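Local atomic coordinates of hypothetical membrane protein (PDB entry 6JS9), a protein that binds heme through its N-terminal domain, the part described here, and probably passes it on in the heme uptake machinery of Corynebacterium glutamicum. Residues Thr56-Val66 with Ser138-Ser146. Residues are numbered along the deposited sequence; the frame is centred on the assembly and turned at random.
Sequences TTVTSDSQGTV and SAADFSQDS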
# COMPACT_ATOMS: atom_id res chain seq x y z
N THR A 56 -12.79 11.49 -0.86
CA THR A 56 -13.78 10.42 -0.97
C THR A 56 -14.72 10.67 -2.14
O THR A 56 -15.29 11.76 -2.26
CB THR A 56 -14.58 10.27 0.33
OG1 THR A 56 -13.67 10.00 1.42
CG2 THR A 56 -15.55 9.12 0.20
N THR A 57 -14.85 9.67 -3.01
CA THR A 57 -15.78 9.71 -4.13
C THR A 57 -16.69 8.50 -3.98
O THR A 57 -16.21 7.37 -3.91
CB THR A 57 -15.06 9.67 -5.48
OG1 THR A 57 -14.25 10.84 -5.63
CG2 THR A 57 -16.06 9.63 -6.62
N VAL A 58 -18.00 8.73 -3.94
CA VAL A 58 -18.95 7.65 -3.75
C VAL A 58 -19.84 7.58 -4.98
O VAL A 58 -20.52 8.56 -5.32
CB VAL A 58 -19.78 7.85 -2.47
CG1 VAL A 58 -20.82 6.77 -2.34
CG2 VAL A 58 -18.83 7.84 -1.27
N THR A 59 -19.84 6.43 -5.66
CA THR A 59 -20.71 6.22 -6.81
C THR A 59 -21.96 5.42 -6.47
O THR A 59 -22.93 5.47 -7.23
CB THR A 59 -19.95 5.50 -7.94
OG1 THR A 59 -19.38 4.28 -7.43
CG2 THR A 59 -18.81 6.37 -8.47
N SER A 60 -21.95 4.68 -5.37
CA SER A 60 -23.06 3.85 -4.96
C SER A 60 -22.79 3.50 -3.51
O SER A 60 -21.67 3.68 -3.03
CB SER A 60 -23.19 2.60 -5.84
OG SER A 60 -24.39 1.91 -5.55
N ASP A 61 -23.82 3.04 -2.79
CA ASP A 61 -23.61 2.69 -1.38
C ASP A 61 -22.41 1.77 -1.21
O ASP A 61 -21.60 1.95 -0.29
CB ASP A 61 -24.85 2.03 -0.79
CG ASP A 61 -25.96 3.02 -0.46
OD1 ASP A 61 -25.70 4.24 -0.33
OD2 ASP A 61 -27.11 2.57 -0.30
N SER A 62 -22.26 0.78 -2.10
CA SER A 62 -21.21 -0.23 -1.97
C SER A 62 -19.99 0.03 -2.85
O SER A 62 -19.09 -0.82 -2.89
CB SER A 62 -21.78 -1.61 -2.31
OG SER A 62 -22.23 -1.63 -3.66
N GLN A 63 -19.93 1.15 -3.57
CA GLN A 63 -18.76 1.43 -4.40
C GLN A 63 -18.30 2.86 -4.20
O GLN A 63 -19.12 3.78 -4.12
CB GLN A 63 -19.03 1.17 -5.91
CG GLN A 63 -19.47 -0.25 -6.20
CD GLN A 63 -19.63 -0.56 -7.67
OE1 GLN A 63 -19.33 0.27 -8.54
NE2 GLN A 63 -20.07 -1.77 -7.96
N GLY A 64 -16.99 3.03 -4.14
CA GLY A 64 -16.40 4.35 -4.02
C GLY A 64 -14.92 4.21 -3.83
O GLY A 64 -14.39 3.10 -3.68
N THR A 65 -14.24 5.36 -3.81
CA THR A 65 -12.79 5.40 -3.61
C THR A 65 -12.45 6.35 -2.47
O THR A 65 -13.01 7.44 -2.38
CB THR A 65 -12.06 5.85 -4.88
OG1 THR A 65 -12.38 4.95 -5.95
CG2 THR A 65 -10.56 5.86 -4.67
N VAL A 66 -11.51 5.95 -1.61
CA VAL A 66 -10.99 6.84 -0.57
C VAL A 66 -9.50 7.02 -0.78
O VAL A 66 -8.74 6.04 -0.81
CB VAL A 66 -11.29 6.30 0.83
CG1 VAL A 66 -10.75 7.26 1.88
CG2 VAL A 66 -12.79 6.11 1.01
N SER A 138 -16.35 -7.42 6.10
CA SER A 138 -17.72 -6.94 5.97
C SER A 138 -17.87 -6.11 4.70
O SER A 138 -16.90 -5.52 4.21
CB SER A 138 -18.16 -6.09 7.18
OG SER A 138 -18.04 -6.80 8.40
N ALA A 139 -19.08 -6.07 4.17
CA ALA A 139 -19.33 -5.27 2.98
C ALA A 139 -19.18 -3.79 3.31
O ALA A 139 -19.69 -3.32 4.32
CB ALA A 139 -20.73 -5.54 2.42
N ALA A 140 -18.48 -3.07 2.45
CA ALA A 140 -18.44 -1.62 2.58
C ALA A 140 -19.80 -1.02 2.22
O ALA A 140 -20.41 -1.39 1.21
CB ALA A 140 -17.34 -1.03 1.69
N ASP A 141 -20.28 -0.10 3.05
CA ASP A 141 -21.58 0.56 2.83
C ASP A 141 -21.41 2.03 3.19
O ASP A 141 -21.42 2.38 4.37
CB ASP A 141 -22.66 -0.11 3.66
CG ASP A 141 -24.06 0.46 3.40
OD1 ASP A 141 -24.21 1.53 2.76
OD2 ASP A 141 -25.02 -0.19 3.86
N PHE A 142 -21.25 2.88 2.17
CA PHE A 142 -21.01 4.30 2.41
C PHE A 142 -22.23 5.03 2.96
O PHE A 142 -22.10 6.18 3.38
CB PHE A 142 -20.55 4.99 1.13
CG PHE A 142 -19.10 4.73 0.78
CD1 PHE A 142 -18.09 5.47 1.38
CD2 PHE A 142 -18.76 3.73 -0.12
CE1 PHE A 142 -16.75 5.22 1.07
CE2 PHE A 142 -17.42 3.48 -0.44
CZ PHE A 142 -16.42 4.23 0.16
N SER A 143 -23.41 4.39 2.98
CA SER A 143 -24.54 5.01 3.66
C SER A 143 -24.52 4.77 5.16
O SER A 143 -25.36 5.33 5.87
CB SER A 143 -25.86 4.49 3.10
OG SER A 143 -26.15 3.23 3.66
N GLN A 144 -23.61 3.95 5.67
CA GLN A 144 -23.52 3.76 7.11
C GLN A 144 -22.47 4.70 7.69
O GLN A 144 -21.75 5.40 6.98
CB GLN A 144 -23.21 2.30 7.45
CG GLN A 144 -24.29 1.30 6.99
CD GLN A 144 -25.61 1.41 7.76
OE1 GLN A 144 -26.22 2.48 7.83
NE2 GLN A 144 -26.06 0.30 8.31
N ASP A 145 -22.39 4.72 9.02
CA ASP A 145 -21.52 5.66 9.71
C ASP A 145 -20.06 5.22 9.72
O ASP A 145 -19.19 6.04 10.06
CB ASP A 145 -22.03 5.88 11.14
CG ASP A 145 -23.45 6.45 11.17
OD1 ASP A 145 -23.84 7.15 10.21
OD2 ASP A 145 -24.19 6.18 12.15
N SER A 146 -19.76 3.99 9.33
CA SER A 146 -18.38 3.53 9.34
C SER A 146 -18.18 2.42 8.32
O SER A 146 -19.13 1.77 7.87
CB SER A 146 -17.98 3.04 10.74
OG SER A 146 -18.87 2.04 11.17
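Phe-142 inserts its flat apolar ring from the 138-146 loop against the hairpin formed by strands 48-58 and 63-79. Val-58, branched at CB, lays its CG2 methyl over one face, 3.9 Å from the ring centroid, a CH-pi contact; with CG1 anti to the backbone N (chi1 177°), CG2 covers the face while CG1 reaches Phe-142 CB. Val-66, also branched and apolar, brings CG2 to the ring edge, 4.1 Å from Phe-142 CE1. Gly-64, with no side chain, lets the ring come close to its backbone, Phe-142 CE2 lying 3.8 Å from Gly-64 N. Ile-147, beyond the loop, also touches the phenylalanine.

The hairpin's turn, Ser-60 to Gln-63, provides the polar link: Phe-142 N donates to Asp-61 O at 2.7 Å, nearly straight at 172°. Toward solvent, where polar Asp-61 and Ser-143 are at home, the packing is looser. Asp-61 OD2 lies 4.3 Å from Asp-141 OD1, which accepts from Ser-143 N, making an Asx turn, and also from Ser-143 OG. These two donors probably temper the repulsion between the carboxylates. The chemistry thus implies a loop fastened to the hairpin, far from the heme, by one buried aromatic ring and one backbone bond.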